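Local coordinates for protein Niban 2 (Homo sapiens, PDB 7CTP) that may help suppress apoptosis and promote melanoma cell invasion, here as a long fragment that includes its PH domain, at residues 212-225 against 233-245. Sequence-based numbering, arbitrary orientation.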
ATOM      1  N   ILE A 212      -0.484  -6.538  12.613  1.00 19.93           N
ATOM      2  CA  ILE A 212      -1.597  -5.598  12.505  1.00 21.86           C
ATOM      3  C   ILE A 212      -2.896  -6.364  12.338  1.00 24.03           C
ATOM      4  O   ILE A 212      -3.905  -6.068  12.988  1.00 21.03           O
ATOM      5  CB  ILE A 212      -1.372  -4.624  11.333  1.00 19.90           C
ATOM      6  CG1 ILE A 212      -0.309  -3.576  11.694  1.00 19.65           C
ATOM      7  CG2 ILE A 212      -2.696  -3.948  10.940  1.00 21.83           C
ATOM      8  CD1 ILE A 212      -0.831  -2.460  12.623  1.00 19.30           C
ATOM      9  N   ARG A 213      -2.883  -7.366  11.454  1.00 22.63           N
ATOM     10  CA  ARG A 213      -4.097  -8.129  11.192  1.00 23.81           C
ATOM     11  C   ARG A 213      -4.532  -8.902  12.430  1.00 22.30           C
ATOM     12  O   ARG A 213      -5.725  -8.931  12.761  1.00 25.80           O
ATOM     13  CB  ARG A 213      -3.883  -9.075  10.011  1.00 23.92           C
ATOM     14  CG  ARG A 213      -5.124  -9.906   9.671  1.00 25.14           C
ATOM     15  CD  ARG A 213      -4.893 -10.808   8.464  1.00 28.27           C
ATOM     16  NE  ARG A 213      -3.638 -11.555   8.561  1.00 35.61           N
ATOM     17  CZ  ARG A 213      -3.447 -12.630   9.320  1.00 38.29           C
ATOM     18  NH1 ARG A 213      -4.431 -13.107  10.068  1.00 39.52           N
ATOM     19  NH2 ARG A 213      -2.263 -13.231   9.323  1.00 36.05           N
ATOM     20  N   MET A 214      -3.576  -9.516  13.144  1.00 23.52           N
ATOM     21  CA  MET A 214      -3.930 -10.292  14.332  1.00 29.08           C
ATOM     22  C   MET A 214      -4.458  -9.412  15.448  1.00 29.60           C
ATOM     23  O   MET A 214      -5.366  -9.818  16.183  1.00 24.72           O
ATOM     24  CB  MET A 214      -2.738 -11.107  14.851  1.00 31.60           C
ATOM     25  CG  MET A 214      -2.024 -11.978  13.850  1.00 41.63           C
ATOM     26  SD  MET A 214      -2.995 -13.384  13.298  1.00 52.77           S
ATOM     27  CE  MET A 214      -4.185 -13.578  14.611  1.00 48.20           C
ATOM     28  N   TYR A 215      -3.872  -8.225  15.622  1.00 23.70           N
ATOM     29  CA  TYR A 215      -4.412  -7.281  16.591  1.00 24.44           C
ATOM     30  C   TYR A 215      -5.845  -6.901  16.239  1.00 23.98           C
ATOM     31  O   TYR A 215      -6.736  -6.927  17.098  1.00 26.27           O
ATOM     32  CB  TYR A 215      -3.531  -6.030  16.687  1.00 20.09           C
ATOM     33  CG  TYR A 215      -4.102  -4.991  17.640  1.00 25.09           C
ATOM     34  CD1 TYR A 215      -5.060  -4.075  17.215  1.00 22.58           C
ATOM     35  CD2 TYR A 215      -3.718  -4.958  18.973  1.00 23.05           C
ATOM     36  CE1 TYR A 215      -5.606  -3.153  18.076  1.00 24.65           C
ATOM     37  CE2 TYR A 215      -4.264  -4.019  19.848  1.00 23.83           C
ATOM     38  CZ  TYR A 215      -5.210  -3.133  19.393  1.00 27.10           C
ATOM     39  OH  TYR A 215      -5.761  -2.200  20.257  1.00 27.06           O
ATOM     40  N   ARG A 216      -6.086  -6.540  14.976  1.00 22.77           N
ATOM     41  CA  ARG A 216      -7.432  -6.156  14.565  1.00 25.60           C
ATOM     42  C   ARG A 216      -8.412  -7.316  14.735  1.00 24.87           C
ATOM     43  O   ARG A 216      -9.540  -7.116  15.200  1.00 24.47           O
ATOM     44  CB  ARG A 216      -7.408  -5.626  13.127  1.00 25.64           C
ATOM     45  CG  ARG A 216      -6.758  -4.230  13.047  1.00 26.88           C
ATOM     46  CD  ARG A 216      -6.879  -3.529  11.696  1.00 29.37           C
ATOM     47  NE  ARG A 216      -8.134  -2.782  11.534  1.00 31.67           N
ATOM     48  CZ  ARG A 216      -9.101  -3.172  10.712  1.00 34.61           C
ATOM     49  NH1 ARG A 216     -10.214  -2.465  10.591  1.00 31.14           N
ATOM     50  NH2 ARG A 216      -8.936  -4.276   9.996  1.00 35.99           N
ATOM     51  N   GLN A 217      -7.980  -8.541  14.417  1.00 26.75           N
ATOM     52  CA  GLN A 217      -8.830  -9.711  14.633  1.00 24.83           C
ATOM     53  C   GLN A 217      -9.188  -9.876  16.105  1.00 27.76           C
ATOM     54  O   GLN A 217     -10.291 -10.319  16.435  1.00 32.83           O
ATOM     55  CB  GLN A 217      -8.133 -10.967  14.107  1.00 29.78           C
ATOM     56  CG  GLN A 217      -8.252 -11.146  12.610  1.00 33.91           C
ATOM     57  CD  GLN A 217      -7.472 -12.333  12.085  1.00 30.34           C
ATOM     58  OE1 GLN A 217      -7.140 -12.383  10.904  1.00 34.53           O
ATOM     59  NE2 GLN A 217      -7.156 -13.285  12.961  1.00 38.70           N
ATOM     60  N   SER A 218      -8.268  -9.530  17.008  1.00 27.03           N
ATOM     61  CA  SER A 218      -8.542  -9.643  18.438  1.00 29.23           C
ATOM     62  C   SER A 218      -9.569  -8.620  18.901  1.00 32.43           C
ATOM     63  O   SER A 218     -10.159  -8.787  19.976  1.00 31.41           O
ATOM     64  CB  SER A 218      -7.241  -9.504  19.228  1.00 30.50           C
ATOM     65  OG  SER A 218      -6.948  -8.141  19.489  1.00 26.80           O
ATOM     66  N   LYS A 219      -9.803  -7.577  18.104  1.00 25.45           N
ATOM     67  CA  LYS A 219     -10.863  -6.603  18.332  1.00 27.27           C
ATOM     68  C   LYS A 219     -12.085  -6.891  17.473  1.00 26.86           C
ATOM     69  O   LYS A 219     -12.930  -6.005  17.276  1.00 28.87           O
ATOM     70  CB  LYS A 219     -10.336  -5.193  18.058  1.00 27.59           C
ATOM     71  CG  LYS A 219      -9.023  -4.899  18.771  1.00 27.89           C
ATOM     72  CD  LYS A 219      -9.181  -4.982  20.282  1.00 35.46           C
ATOM     73  CE  LYS A 219      -7.852  -4.682  20.979  1.00 40.02           C
ATOM     74  NZ  LYS A 219      -7.875  -5.017  22.432  1.00 45.93           N
ATOM     75  N   GLU A 220     -12.172  -8.111  16.945  1.00 28.65           N
ATOM     76  CA  GLU A 220     -13.286  -8.571  16.123  1.00 33.51           C
ATOM     77  C   GLU A 220     -13.406  -7.780  14.821  1.00 39.45           C
ATOM     78  O   GLU A 220     -14.502  -7.596  14.290  1.00 35.21           O
ATOM     79  CB  GLU A 220     -14.593  -8.562  16.932  1.00 37.92           C
ATOM     80  CG  GLU A 220     -14.567  -9.642  18.035  1.00 37.46           C
ATOM     81  CD  GLU A 220     -15.755  -9.617  18.990  1.00 56.91           C
ATOM     82  OE1 GLU A 220     -15.598  -9.114  20.127  1.00 58.11           O
ATOM     83  OE2 GLU A 220     -16.837 -10.126  18.621  1.00 66.09           O
ATOM     84  N   LEU A 221     -12.270  -7.339  14.271  1.00 29.18           N
ATOM     85  CA  LEU A 221     -12.224  -6.625  12.996  1.00 27.07           C
ATOM     86  C   LEU A 221     -11.548  -7.519  11.960  1.00 35.12           C
ATOM     87  O   LEU A 221     -10.335  -7.755  12.028  1.00 31.14           O
ATOM     88  CB  LEU A 221     -11.485  -5.296  13.134  1.00 24.74           C
ATOM     89  CG  LEU A 221     -12.039  -4.305  14.152  1.00 30.31           C
ATOM     90  CD1 LEU A 221     -11.163  -3.069  14.193  1.00 34.96           C
ATOM     91  CD2 LEU A 221     -13.472  -3.939  13.813  1.00 40.05           C
ATOM     92  N   TYR A 222     -12.324  -7.988  10.987  1.00 27.34           N
ATOM     93  CA  TYR A 222     -11.848  -8.951  10.006  1.00 28.25           C
ATOM     94  C   TYR A 222     -11.933  -8.348   8.615  1.00 30.78           C
ATOM     95  O   TYR A 222     -12.873  -7.609   8.307  1.00 39.37           O
ATOM     96  CB  TYR A 222     -12.679 -10.244  10.061  1.00 31.26           C
ATOM     97  CG  TYR A 222     -12.379 -11.165  11.224  1.00 28.92           C
ATOM     98  CD1 TYR A 222     -11.430 -12.173  11.108  1.00 28.62           C
ATOM     99  CD2 TYR A 222     -13.059 -11.042  12.431  1.00 38.80           C
ATOM    100  CE1 TYR A 222     -11.159 -13.026  12.167  1.00 37.08           C
ATOM    101  CE2 TYR A 222     -12.797 -11.885  13.491  1.00 39.99           C
ATOM    102  CZ  TYR A 222     -11.845 -12.875  13.357  1.00 44.58           C
ATOM    103  OH  TYR A 222     -11.580 -13.720  14.417  1.00 51.36           O
ATOM    104  N   GLY A 223     -10.960  -8.666   7.774  1.00 25.29           N
ATOM    105  CA  GLY A 223     -10.998  -8.273   6.383  1.00 28.32           C
ATOM    106  C   GLY A 223     -10.023  -7.151   6.070  1.00 33.33           C
ATOM    107  O   GLY A 223      -9.435  -6.514   6.951  1.00 28.68           O
ATOM    108  N   THR A 224      -9.871  -6.930   4.768  1.00 31.55           N
ATOM    109  CA  THR A 224      -8.962  -5.917   4.245  1.00 31.97           C
ATOM    110  C   THR A 224      -9.232  -4.553   4.866  1.00 29.14           C
ATOM    111  O   THR A 224     -10.378  -4.101   4.938  1.00 28.33           O
ATOM    112  CB  THR A 224      -9.099  -5.846   2.725  1.00 36.13           C
ATOM    113  OG1 THR A 224      -8.660  -7.085   2.158  1.00 41.15           O
ATOM    114  CG2 THR A 224      -8.259  -4.722   2.155  1.00 35.91           C
ATOM    115  N   TRP A 225      -8.163  -3.905   5.321  1.00 27.75           N
ATOM    116  CA  TRP A 225      -8.240  -2.628   6.027  1.00 25.87           C
ATOM    117  C   TRP A 225      -7.701  -1.534   5.121  1.00 22.35           C
ATOM    118  O   TRP A 225      -6.531  -1.578   4.725  1.00 23.93           O
ATOM    119  CB  TRP A 225      -7.445  -2.690   7.329  1.00 24.22           C
ATOM    120  CG  TRP A 225      -7.505  -1.464   8.177  1.00 26.36           C
ATOM    121  CD1 TRP A 225      -8.561  -0.623   8.340  1.00 25.02           C
ATOM    122  CD2 TRP A 225      -6.457  -0.968   9.014  1.00 24.73           C
ATOM    123  NE1 TRP A 225      -8.232   0.389   9.232  1.00 24.94           N
ATOM    124  CE2 TRP A 225      -6.945   0.185   9.662  1.00 26.94           C
ATOM    125  CE3 TRP A 225      -5.153  -1.393   9.280  1.00 22.91           C
ATOM    126  CZ2 TRP A 225      -6.170   0.926  10.550  1.00 19.72           C
ATOM    127  CZ3 TRP A 225      -4.386  -0.662  10.160  1.00 23.62           C
ATOM    128  CH2 TRP A 225      -4.899   0.493  10.786  1.00 20.19           C
ATOM    129  N   VAL A 233       5.001   3.417  11.103  1.00 20.09           N
ATOM    130  CA  VAL A 233       4.520   4.356  12.118  1.00 20.20           C
ATOM    131  C   VAL A 233       3.186   4.971  11.694  1.00 20.16           C
ATOM    132  O   VAL A 233       2.303   5.196  12.527  1.00 19.40           O
ATOM    133  CB  VAL A 233       5.581   5.435  12.408  1.00 22.83           C
ATOM    134  CG1 VAL A 233       5.056   6.414  13.461  1.00 23.32           C
ATOM    135  CG2 VAL A 233       6.876   4.790  12.904  1.00 23.43           C
ATOM    136  N   GLN A 234       3.028   5.272  10.401  1.00 18.71           N
ATOM    137  CA  GLN A 234       1.758   5.812   9.924  1.00 16.69           C
ATOM    138  C   GLN A 234       0.634   4.806  10.131  1.00 18.97           C
ATOM    139  O   GLN A 234      -0.477   5.167  10.552  1.00 19.48           O
ATOM    140  CB  GLN A 234       1.878   6.182   8.445  1.00 22.07           C
ATOM    141  CG  GLN A 234       2.767   7.399   8.189  1.00 19.51           C
ATOM    142  CD  GLN A 234       2.956   7.677   6.703  1.00 19.38           C
ATOM    143  OE1 GLN A 234       3.306   6.784   5.938  1.00 20.71           O
ATOM    144  NE2 GLN A 234       2.735   8.923   6.292  1.00 22.37           N
ATOM    145  N   ILE A 235       0.905   3.536   9.844  1.00 16.82           N
ATOM    146  CA  ILE A 235      -0.117   2.506  10.002  1.00 18.69           C
ATOM    147  C   ILE A 235      -0.477   2.324  11.469  1.00 19.65           C
ATOM    148  O   ILE A 235      -1.656   2.189  11.824  1.00 17.45           O
ATOM    149  CB  ILE A 235       0.356   1.190   9.359  1.00 19.58           C
ATOM    150  CG1 ILE A 235       0.432   1.360   7.833  1.00 21.54           C
ATOM    151  CG2 ILE A 235      -0.548   0.022   9.783  1.00 18.63           C
ATOM    152  CD1 ILE A 235       1.227   0.244   7.140  1.00 22.04           C
ATOM    153  N   LEU A 236       0.528   2.301  12.344  1.00 20.24           N
ATOM    154  CA  LEU A 236       0.259   2.231  13.777  1.00 19.09           C
ATOM    155  C   LEU A 236      -0.552   3.426  14.247  1.00 21.48           C
ATOM    156  O   LEU A 236      -1.429   3.289  15.109  1.00 19.82           O
ATOM    157  CB  LEU A 236       1.573   2.171  14.542  1.00 18.71           C
ATOM    158  CG  LEU A 236       2.158   0.798  14.794  1.00 28.84           C
ATOM    159  CD1 LEU A 236       3.448   1.010  15.578  1.00 26.28           C
ATOM    160  CD2 LEU A 236       1.155  -0.038  15.577  1.00 27.97           C
ATOM    161  N   SER A 237      -0.251   4.613  13.718  1.00 20.10           N
ATOM    162  CA  SER A 237      -1.040   5.789  14.064  1.00 17.88           C
ATOM    163  C   SER A 237      -2.481   5.636  13.596  1.00 19.04           C
ATOM    164  O   SER A 237      -3.413   5.999  14.320  1.00 21.10           O
ATOM    165  CB  SER A 237      -0.414   7.038  13.452  1.00 22.36           C
ATOM    166  OG  SER A 237       0.932   7.167  13.868  1.00 21.26           O
ATOM    167  N   ASN A 238      -2.680   5.096  12.388  1.00 18.26           N
ATOM    168  CA  ASN A 238      -4.031   4.825  11.908  1.00 20.34           C
ATOM    169  C   ASN A 238      -4.744   3.824  12.814  1.00 17.24           C
ATOM    170  O   ASN A 238      -5.946   3.958  13.071  1.00 18.75           O
ATOM    171  CB  ASN A 238      -4.008   4.285  10.477  1.00 19.09           C
ATOM    172  CG  ASN A 238      -3.485   5.286   9.450  1.00 23.77           C
ATOM    173  OD1 ASN A 238      -3.453   6.507   9.676  1.00 21.21           O
ATOM    174  ND2 ASN A 238      -3.072   4.761   8.295  1.00 21.32           N
ATOM    175  N   LEU A 239      -4.029   2.785  13.257  1.00 17.96           N
ATOM    176  CA  LEU A 239      -4.609   1.790  14.160  1.00 19.01           C
ATOM    177  C   LEU A 239      -5.119   2.433  15.442  1.00 23.47           C
ATOM    178  O   LEU A 239      -6.248   2.167  15.879  1.00 20.07           O
ATOM    179  CB  LEU A 239      -3.561   0.729  14.485  1.00 19.05           C
ATOM    180  CG  LEU A 239      -4.005  -0.502  15.276  1.00 19.06           C
ATOM    181  CD1 LEU A 239      -4.882  -1.411  14.408  1.00 24.56           C
ATOM    182  CD2 LEU A 239      -2.768  -1.244  15.750  1.00 24.42           C
ATOM    183  N   VAL A 240      -4.273   3.254  16.078  1.00 19.00           N
ATOM    184  CA  VAL A 240      -4.657   3.942  17.311  1.00 17.79           C
ATOM    185  C   VAL A 240      -5.840   4.873  17.070  1.00 20.30           C
ATOM    186  O   VAL A 240      -6.805   4.879  17.846  1.00 20.01           O
ATOM    187  CB  VAL A 240      -3.455   4.704  17.898  1.00 15.87           C
ATOM    188  CG1 VAL A 240      -3.897   5.564  19.094  1.00 21.49           C
ATOM    189  CG2 VAL A 240      -2.369   3.728  18.328  1.00 19.38           C
ATOM    190  N   MET A 241      -5.774   5.698  16.016  1.00 17.20           N
ATOM    191  CA  MET A 241      -6.862   6.647  15.757  1.00 18.36           C
ATOM    192  C   MET A 241      -8.180   5.931  15.495  1.00 25.39           C
ATOM    193  O   MET A 241      -9.242   6.394  15.933  1.00 23.02           O
ATOM    194  CB  MET A 241      -6.528   7.558  14.577  1.00 18.98           C
ATOM    195  CG  MET A 241      -5.349   8.509  14.803  1.00 22.18           C
ATOM    196  SD  MET A 241      -5.560   9.644  16.194  1.00 23.94           S
ATOM    197  CE  MET A 241      -6.896  10.686  15.583  1.00 24.02           C
ATOM    198  N   GLU A 242      -8.136   4.809  14.774  1.00 22.33           N
ATOM    199  CA  GLU A 242      -9.362   4.052  14.532  1.00 19.35           C
ATOM    200  C   GLU A 242      -9.997   3.622  15.846  1.00 22.07           C
ATOM    201  O   GLU A 242     -11.220   3.699  16.018  1.00 25.03           O
ATOM    202  CB  GLU A 242      -9.066   2.837  13.652  1.00 25.13           C
ATOM    203  CG  GLU A 242     -10.238   1.860  13.503  1.00 33.17           C
ATOM    204  CD  GLU A 242      -9.868   0.611  12.711  1.00 23.19           C
ATOM    205  OE1 GLU A 242      -8.833  -0.026  13.004  1.00 33.49           O
ATOM    206  OE2 GLU A 242     -10.625   0.274  11.778  1.00 37.50           O
ATOM    207  N   GLU A 243      -9.177   3.203  16.799  1.00 22.09           N
ATOM    208  CA  GLU A 243      -9.700   2.694  18.055  1.00 25.70           C
ATOM    209  C   GLU A 243     -10.160   3.821  18.974  1.00 30.26           C
ATOM    210  O   GLU A 243     -11.221   3.719  19.605  1.00 28.22           O
ATOM    211  CB  GLU A 243      -8.637   1.833  18.736  1.00 27.19           C
ATOM    212  CG  GLU A 243      -9.141   1.078  19.948  1.00 27.95           C
ATOM    213  CD  GLU A 243      -8.241  -0.069  20.352  1.00 28.79           C
ATOM    214  OE1 GLU A 243      -7.602  -0.685  19.468  1.00 32.81           O
ATOM    215  OE2 GLU A 243      -8.181  -0.358  21.566  1.00 30.45           O
ATOM    216  N   LEU A 244      -9.388   4.906  19.055  1.00 24.40           N
ATOM    217  CA  LEU A 244      -9.669   5.963  20.023  1.00 25.22           C
ATOM    218  C   LEU A 244     -10.622   7.028  19.509  1.00 28.16           C
ATOM    219  O   LEU A 244     -11.266   7.701  20.321  1.00 27.28           O
ATOM    220  CB  LEU A 244      -8.371   6.648  20.452  1.00 31.45           C
ATOM    221  CG  LEU A 244      -7.374   5.783  21.208  1.00 29.67           C
ATOM    222  CD1 LEU A 244      -6.312   6.651  21.865  1.00 30.66           C
ATOM    223  CD2 LEU A 244      -8.100   4.931  22.253  1.00 38.34           C
ATOM    224  N   GLY A 245     -10.713   7.204  18.188  1.00 25.01           N
ATOM    225  CA  GLY A 245     -11.536   8.231  17.579  1.00 28.01           C
ATOM    226  C   GLY A 245     -12.975   8.296  18.061  1.00 30.73           C
ATOM    227  O   GLY A 245     -13.465   9.365  18.453  1.00 28.66           O
TER
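The shortest polar bond joining 212-225 to 233-245 runs from Y215 OH to E243 OE1, at 2.5 Å. The tyrosine hydroxyl is the donor and meets the syn lone pair of OE1, which lies at the edge of the ring, near its plane; ring and carboxylate are nearly coplanar. E26 of helix 10-48 binds K219 NZ, which stays 4.7 Å from E243 OE2. A second acid, E242, is held side-on by R216: NE reaches OE1 at 3.2 Å and NH1 reaches OE2 at 3.0 Å. Both acceptors use syn lone pairs, and the N-H...O angles of 170° and 167° show two nearly straight bonds in a nearly coplanar pair. The bend at chi3 turns the guanidinium into this position between two flanking groups: NE stands 3.5 Å above the W225 ring, over its centre, and L221 CB covers the opposite guanidinium face. With a leucine in place of R216, E242 would probably lose its charge mate and the W225 indole its planar cover. Helix segments 212-218 and 233-245 run nearly parallel, their axes 12.0 Å apart at closest approach, and a Schellman motif ends the first: E220, at positive phi, lets L221 N return to R216 O. The chain then doubles back to W225, whose indole lies along the side of the pair of helices. Its CH2 edge abuts the second helix, 3.5 Å from L239 N, while CZ3 touches I235 CG2. L239, with CG anti to the backbone N (chi1 -173°), sends CD1 to 3.6 Å from R216 CG, and its CD2 meets I212 CD1.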